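Local coordinates for protein glutathionyl-hydroquinone reductase PcpF (PDB 4FQU) that catalyses the glutathione-dependent reduction of glutathionyl-hydroquinones to hydroquinones, a step in the breakdown of the pollutant pentachlorophenol, at residues V24-Y30 and D113-R119; L105-Y109 and V120-W126. One frame throughout, in Å; residues are numbered along the deposited sequence.

Interaction 1 (V24-Y30 and D113-R119)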
loop_
_atom_site.group_PDB
_atom_site.type_symbol
_atom_site.label_atom_id
_atom_site.label_comp_id
_atom_site.label_asym_id
_atom_site.label_seq_id
_atom_site.Cartn_x
_atom_site.Cartn_y
_atom_site.Cartn_z
ATOM N N VAL A 24 -11.244 -18.065 26.124
ATOM C CA VAL A 24 -10.408 -18.846 25.189
ATOM C C VAL A 24 -8.901 -18.435 25.170
ATOM O O VAL A 24 -8.556 -17.286 24.849
ATOM C CB VAL A 24 -10.975 -18.773 23.759
ATOM C CG1 VAL A 24 -9.957 -19.218 22.753
ATOM C CG2 VAL A 24 -12.227 -19.588 23.647
ATOM N N ARG A 25 -8.017 -19.383 25.509
ATOM C CA ARG A 25 -6.574 -19.144 25.570
ATOM C C ARG A 25 -6.081 -18.958 24.153
ATOM O O ARG A 25 -6.321 -19.817 23.313
ATOM C CB ARG A 25 -5.836 -20.316 26.267
ATOM C CG ARG A 25 -6.053 -20.408 27.801
ATOM C CD ARG A 25 -5.137 -21.402 28.530
ATOM N NE ARG A 25 -3.722 -21.149 28.231
ATOM C CZ ARG A 25 -2.804 -22.088 27.938
ATOM N NH1 ARG A 25 -3.145 -23.388 27.917
ATOM N NH2 ARG A 25 -1.527 -21.729 27.673
ATOM N N LYS A 26 -5.387 -17.862 23.870
ATOM C CA LYS A 26 -4.981 -17.571 22.489
ATOM C C LYS A 26 -3.494 -17.835 22.210
ATOM O O LYS A 26 -3.022 -17.800 21.082
ATOM C CB LYS A 26 -5.330 -16.120 22.141
ATOM C CG LYS A 26 -6.748 -15.689 22.520
ATOM C CD LYS A 26 -7.756 -15.930 21.410
ATOM C CE LYS A 26 -8.936 -14.993 21.552
ATOM N NZ LYS A 26 -9.797 -14.982 20.328
ATOM N N GLU A 27 -2.746 -18.083 23.260
ATOM C CA GLU A 27 -1.324 -18.335 23.134
ATOM C C GLU A 27 -1.034 -19.707 22.516
ATOM O O GLU A 27 -1.942 -20.511 22.280
ATOM C CB GLU A 27 -0.655 -18.221 24.517
ATOM C CG GLU A 27 -1.263 -19.109 25.591
ATOM C CD GLU A 27 -2.400 -18.453 26.396
ATOM O OE1 GLU A 27 -2.659 -18.962 27.509
ATOM O OE2 GLU A 27 -3.034 -17.459 25.944
ATOM N N SER A 28 0.239 -19.990 22.272
ATOM C CA SER A 28 0.629 -21.322 21.847
ATOM C C SER A 28 0.493 -22.286 23.029
ATOM O O SER A 28 1.193 -22.152 24.030
ATOM C CB SER A 28 2.063 -21.281 21.348
ATOM O OG SER A 28 2.289 -20.073 20.666
ATOM N N GLN A 29 -0.408 -23.251 22.942
ATOM C CA GLN A 29 -0.613 -24.091 24.113
ATOM C C GLN A 29 0.241 -25.357 24.223
ATOM O O GLN A 29 -0.060 -26.208 25.048
ATOM C CB GLN A 29 -2.071 -24.518 24.209
ATOM C CG GLN A 29 -3.077 -23.404 24.212
ATOM C CD GLN A 29 -4.483 -23.954 24.180
ATOM O OE1 GLN A 29 -5.327 -23.467 23.408
ATOM N NE2 GLN A 29 -4.748 -24.993 25.004
ATOM N N TYR A 30 1.268 -25.519 23.398
ATOM C CA TYR A 30 2.017 -26.772 23.383
ATOM C C TYR A 30 3.480 -26.436 23.476
ATOM O O TYR A 30 4.104 -26.163 22.456
ATOM C CB TYR A 30 1.766 -27.506 22.079
ATOM C CG TYR A 30 0.389 -28.086 22.009
ATOM C CD1 TYR A 30 0.032 -29.147 22.805
ATOM C CD2 TYR A 30 -0.568 -27.572 21.151
ATOM C CE1 TYR A 30 -1.239 -29.683 22.750
ATOM C CE2 TYR A 30 -1.871 -28.098 21.099
ATOM C CZ TYR A 30 -2.199 -29.160 21.904
ATOM O OH TYR A 30 -3.473 -29.721 21.880
ATOM N N ASP A 113 -6.561 -34.139 20.157
ATOM C CA ASP A 113 -7.346 -33.696 21.317
ATOM C C ASP A 113 -8.716 -33.183 20.839
ATOM O O ASP A 113 -8.846 -32.051 20.367
ATOM C CB ASP A 113 -6.590 -32.570 21.983
ATOM C CG ASP A 113 -7.331 -31.944 23.150
ATOM O OD1 ASP A 113 -8.551 -32.244 23.341
ATOM O OD2 ASP A 113 -6.653 -31.127 23.857
ATOM N N PRO A 114 -9.744 -34.028 20.948
ATOM C CA PRO A 114 -10.985 -33.840 20.212
ATOM C C PRO A 114 -11.828 -32.673 20.656
ATOM O O PRO A 114 -12.722 -32.242 19.899
ATOM C CB PRO A 114 -11.707 -35.142 20.475
ATOM C CG PRO A 114 -10.641 -36.101 20.567
ATOM C CD PRO A 114 -9.686 -35.392 21.477
ATOM N N THR A 115 -11.547 -32.140 21.836
ATOM C CA THR A 115 -12.342 -31.026 22.326
ATOM C C THR A 115 -11.552 -29.730 22.349
ATOM O O THR A 115 -12.054 -28.715 22.803
ATOM C CB THR A 115 -12.881 -31.336 23.718
ATOM O OG1 THR A 115 -11.815 -31.858 24.534
ATOM C CG2 THR A 115 -13.978 -32.361 23.601
ATOM N N TYR A 116 -10.318 -29.777 21.862
ATOM C CA TYR A 116 -9.412 -28.634 21.864
ATOM C C TYR A 116 -10.075 -27.274 21.682
ATOM O O TYR A 116 -10.809 -27.047 20.735
ATOM C CB TYR A 116 -8.346 -28.817 20.792
ATOM C CG TYR A 116 -7.397 -27.651 20.654
ATOM C CD1 TYR A 116 -6.250 -27.545 21.450
ATOM C CD2 TYR A 116 -7.620 -26.661 19.729
ATOM C CE1 TYR A 116 -5.354 -26.468 21.326
ATOM C CE2 TYR A 116 -6.718 -25.590 19.604
ATOM C CZ TYR A 116 -5.596 -25.504 20.404
ATOM O OH TYR A 116 -4.734 -24.447 20.250
ATOM N N THR A 117 -9.790 -26.356 22.595
ATOM C CA THR A 117 -10.215 -24.977 22.425
ATOM C C THR A 117 -9.010 -24.084 22.294
ATOM O O THR A 117 -8.267 -23.938 23.259
ATOM C CB THR A 117 -10.953 -24.470 23.654
ATOM O OG1 THR A 117 -11.872 -25.474 24.124
ATOM C CG2 THR A 117 -11.646 -23.162 23.320
ATOM N N GLY A 118 -8.812 -23.477 21.137
ATOM C CA GLY A 118 -7.798 -22.452 21.044
ATOM C C GLY A 118 -7.559 -21.991 19.644
ATOM O O GLY A 118 -8.369 -22.262 18.756
ATOM N N ARG A 119 -6.460 -21.292 19.397
ATOM C CA ARG A 119 -6.250 -20.955 17.993
ATOM C C ARG A 119 -5.634 -22.143 17.258
ATOM O O ARG A 119 -5.182 -23.094 17.879
ATOM C CB ARG A 119 -5.471 -19.670 17.816
ATOM C CG ARG A 119 -5.608 -18.740 18.983
ATOM C CD ARG A 119 -4.736 -17.552 18.747
ATOM N NE ARG A 119 -5.059 -17.025 17.446
ATOM C CZ ARG A 119 -4.168 -16.530 16.606
ATOM N NH1 ARG A 119 -2.871 -16.487 16.963
ATOM N NH2 ARG A 119 -4.601 -16.079 15.418
#
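The rings of Tyr30 and Tyr116 meet obliquely: Tyr30 CE2 comes within 3.9 Å of Tyr116 CE1, and Tyr30 OH lies 3.6 Å from Tyr116 CD1. At the other end of the Tyr116 ring, in its plane, sits Arg119 O, which receives a 2.8 Å hydrogen bond from Tyr116 OH. The Gln29 and Tyr116 side chains come at each other from opposite directions, and the amide plane is only 16° from the ring plane. The Arg25 guanidinium carries Gln29 CG on one face and Glu27 OE1 at its edge, with a salt bridge from Arg25 NE to that oxygen. Lys26 O lies at the edge of the Arg119 guanidinium, near its plane; alongside, Lys26 CB packs 3.7 Å from Arg119 CD. Thr117 CG2, anti to its own backbone N, reaches Val24 CG2 at 3.6 Å, while Thr117 OG1 hydrogen-bonds to Ile5 O. A leucine in place of Tyr116 has no hydroxyl, which would probably leave Arg119 O without this donor and open a gap beside the Tyr30 ring. Arg119 belongs to the glutathione site by similarity, as does Glu137, which is hydrogen-bonded to Ser28 OG. Both segments are loops. Residues 113-119 leave helix 106-112 through a type I turn, Asp113 to Tyr116, and run on toward strand 124-127; Gly118 makes a backbone hydrogen bond to Leu4 of strand 3-4, and Tyr30 makes a backbone hydrogen bond with Asn136, just beyond strand 132-135.

Interaction 2 (L105-Y109 and V120-W126)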
loop_
_atom_site.group_PDB
_atom_site.type_symbol
_atom_site.label_atom_id
_atom_site.label_comp_id
_atom_site.label_asym_id
_atom_site.label_seq_id
_atom_site.Cartn_x
_atom_site.Cartn_y
_atom_site.Cartn_z
ATOM N N LEU A 105 -6.137 -27.586 8.567
ATOM C CA LEU A 105 -5.137 -27.590 9.643
ATOM C C LEU A 105 -5.789 -27.848 10.961
ATOM O O LEU A 105 -5.279 -28.623 11.734
ATOM C CB LEU A 105 -4.324 -26.301 9.695
ATOM C CG LEU A 105 -3.192 -26.124 10.728
ATOM C CD1 LEU A 105 -2.042 -27.046 10.497
ATOM C CD2 LEU A 105 -2.698 -24.668 10.683
ATOM N N TYR A 106 -6.934 -27.213 11.207
ATOM C CA TYR A 106 -7.696 -27.467 12.441
ATOM C C TYR A 106 -7.880 -28.959 12.741
ATOM O O TYR A 106 -7.822 -29.354 13.888
ATOM C CB TYR A 106 -9.008 -26.651 12.539
ATOM C CG TYR A 106 -10.243 -27.075 11.735
ATOM C CD1 TYR A 106 -10.875 -28.275 11.960
ATOM C CD2 TYR A 106 -10.803 -26.226 10.790
ATOM C CE1 TYR A 106 -12.010 -28.635 11.256
ATOM C CE2 TYR A 106 -11.923 -26.585 10.065
ATOM C CZ TYR A 106 -12.517 -27.791 10.312
ATOM O OH TYR A 106 -13.627 -28.161 9.605
ATOM N N GLN A 107 -8.051 -29.798 11.724
ATOM C CA GLN A 107 -8.117 -31.250 11.951
ATOM C C GLN A 107 -6.830 -31.885 12.516
ATOM O O GLN A 107 -6.881 -33.040 12.964
ATOM C CB GLN A 107 -8.485 -32.015 10.670
ATOM C CG GLN A 107 -9.882 -31.880 10.200
ATOM C CD GLN A 107 -9.996 -32.188 8.750
ATOM O OE1 GLN A 107 -9.231 -31.675 7.932
ATOM N NE2 GLN A 107 -10.931 -33.050 8.407
ATOM N N VAL A 108 -5.686 -31.188 12.453
ATOM C CA VAL A 108 -4.466 -31.714 13.042
ATOM C C VAL A 108 -4.582 -31.557 14.545
ATOM O O VAL A 108 -4.355 -32.506 15.294
ATOM C CB VAL A 108 -3.190 -31.004 12.562
ATOM C CG1 VAL A 108 -1.964 -31.576 13.273
ATOM C CG2 VAL A 108 -3.016 -31.154 11.069
ATOM N N TYR A 109 -4.977 -30.371 14.996
ATOM C CA TYR A 109 -5.150 -30.145 16.435
ATOM C C TYR A 109 -6.121 -31.116 17.052
ATOM O O TYR A 109 -5.919 -31.590 18.177
ATOM C CB TYR A 109 -5.592 -28.722 16.741
ATOM C CG TYR A 109 -4.460 -27.717 16.606
ATOM C CD1 TYR A 109 -4.047 -27.228 15.357
ATOM C CD2 TYR A 109 -3.810 -27.260 17.715
ATOM C CE1 TYR A 109 -3.030 -26.309 15.239
ATOM C CE2 TYR A 109 -2.782 -26.352 17.610
ATOM C CZ TYR A 109 -2.394 -25.873 16.386
ATOM O OH TYR A 109 -1.356 -24.974 16.374
ATOM N N VAL A 120 -5.697 -22.124 15.935
ATOM C CA VAL A 120 -5.208 -23.247 15.125
ATOM C C VAL A 120 -4.180 -22.676 14.177
ATOM O O VAL A 120 -4.561 -22.227 13.073
ATOM C CB VAL A 120 -6.326 -23.955 14.260
ATOM C CG1 VAL A 120 -5.714 -25.040 13.431
ATOM C CG2 VAL A 120 -7.418 -24.574 15.120
ATOM N N THR A 121 -2.909 -22.698 14.624
ATOM C CA THR A 121 -1.772 -22.069 13.947
ATOM C C THR A 121 -0.653 -22.995 13.434
ATOM O O THR A 121 -0.564 -24.185 13.812
ATOM C CB THR A 121 -1.099 -21.086 14.872
ATOM O OG1 THR A 121 -0.230 -21.765 15.806
ATOM C CG2 THR A 121 -2.113 -20.330 15.577
ATOM N N ILE A 122 0.193 -22.436 12.554
ATOM C CA ILE A 122 1.467 -23.068 12.200
ATOM C C ILE A 122 2.560 -22.164 12.686
ATOM O O ILE A 122 2.324 -20.976 12.822
ATOM C CB ILE A 122 1.631 -23.236 10.692
ATOM C CG1 ILE A 122 1.604 -21.885 9.990
ATOM C CG2 ILE A 122 0.550 -24.138 10.113
ATOM C CD1 ILE A 122 1.177 -22.012 8.500
ATOM N N PRO A 123 3.769 -22.692 12.901
ATOM C CA PRO A 123 4.259 -24.049 12.690
ATOM C C PRO A 123 3.935 -24.972 13.852
ATOM O O PRO A 123 3.754 -24.469 14.963
ATOM C CB PRO A 123 5.772 -23.848 12.636
ATOM C CG PRO A 123 6.011 -22.691 13.475
ATOM C CD PRO A 123 4.884 -21.771 13.162
ATOM N N ILE A 124 3.873 -26.284 13.601
ATOM C CA ILE A 124 3.547 -27.275 14.614
ATOM C C ILE A 124 4.620 -28.322 14.513
ATOM O O ILE A 124 4.898 -28.785 13.425
ATOM C CB ILE A 124 2.220 -27.960 14.286
ATOM C CG1 ILE A 124 1.122 -26.919 14.156
ATOM C CG2 ILE A 124 1.869 -28.994 15.335
ATOM C CD1 ILE A 124 -0.237 -27.472 13.756
ATOM N N LEU A 125 5.253 -28.698 15.608
ATOM C CA LEU A 125 6.185 -29.787 15.535
ATOM C C LEU A 125 5.442 -30.957 16.110
ATOM O O LEU A 125 5.072 -30.942 17.262
ATOM C CB LEU A 125 7.448 -29.468 16.322
ATOM C CG LEU A 125 8.565 -30.506 16.359
ATOM C CD1 LEU A 125 9.153 -30.618 15.027
ATOM C CD2 LEU A 125 9.613 -30.100 17.312
ATOM N N TRP A 126 5.206 -31.961 15.277
ATOM C CA TRP A 126 4.283 -33.058 15.606
ATOM C C TRP A 126 5.059 -34.301 16.020
ATOM O O TRP A 126 6.000 -34.677 15.346
ATOM C CB TRP A 126 3.410 -33.368 14.393
ATOM C CG TRP A 126 2.568 -34.544 14.477
ATOM C CD1 TRP A 126 2.898 -35.763 14.063
ATOM C CD2 TRP A 126 1.227 -34.637 14.961
ATOM N NE1 TRP A 126 1.871 -36.644 14.267
ATOM C CE2 TRP A 126 0.824 -35.969 14.816
ATOM C CE3 TRP A 126 0.330 -33.727 15.509
ATOM C CZ2 TRP A 126 -0.408 -36.424 15.209
ATOM C CZ3 TRP A 126 -0.903 -34.175 15.884
ATOM C CH2 TRP A 126 -1.257 -35.520 15.737
#
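This is the cis-proline corner of the thioredoxin-fold domain that glutathione transferases carry at the N-terminal side: helix 106-112 packs on the loop that leads through the cis peptide bond before Pro123 into strand 124-127. Val120, Thr121 and Ile122 belong to the glutathione site by similarity, and Ile122 touches Cys53, the probable nucleophile. Leu105 does much of the joining. Its CG is anti to the backbone N (chi1 -178°), which carries the two methyls in among the loop and strand side chains: CD2 meets Ile122 CG2, the two side chains crossing at about a right angle, while CD1 slides past Ile124 CD1 at 3.7 Å. Leu105 also touches Trp86, another residue of the glutathione site by similarity. Next along the helix, Tyr106 offers its CB to Val120 CG2 at 3.7 Å, and its ring leads away to stack on Trp9. One turn on from Leu105, Val108 CG1 comes obliquely onto the Trp126 ring, 3.8 Å from CZ3, extending the apolar seam down the strand. Tyr109 bridges the loop and the strand. Its chi1 of -75°, with CG beside the backbone N, swings the ring back toward Val120, whose CA stands over one face, 4.2 Å from the ring centroid and 28° off the normal, a CH-pi contact. Ile124 CD1 meets the same ring obliquely. Asn136 OD1 also lies within hydrogen-bonding reach of the phenol, so its single proton has two candidate acceptors; the other, Thr121 O, lies in the plane of the ring at its edge, 2.8 Å from Tyr109 OH.

How the interactions relate
The centres of the two interactions are 10 Å apart, on the same side of the chain's centre, and their segments alternate in sequence: 24-30, 105-109, 113-119, 120-126. Residues 113-119 continue straight into 120-126, so a single connection from helix 106-112 to strand 124-127 serves both. The join is aromatic: Tyr116 CZ of interaction 1 lies 3.7 Å from Tyr109 CD2 of interaction 2, and Tyr30 CE2 packs near the same Tyr109 CD2. Interaction 1 is the partly exposed outer layer, loop on loop; interaction 2 is the buried layer beneath. Together they hold Arg119 to Ile122, a continuous run probably used for glutathione binding.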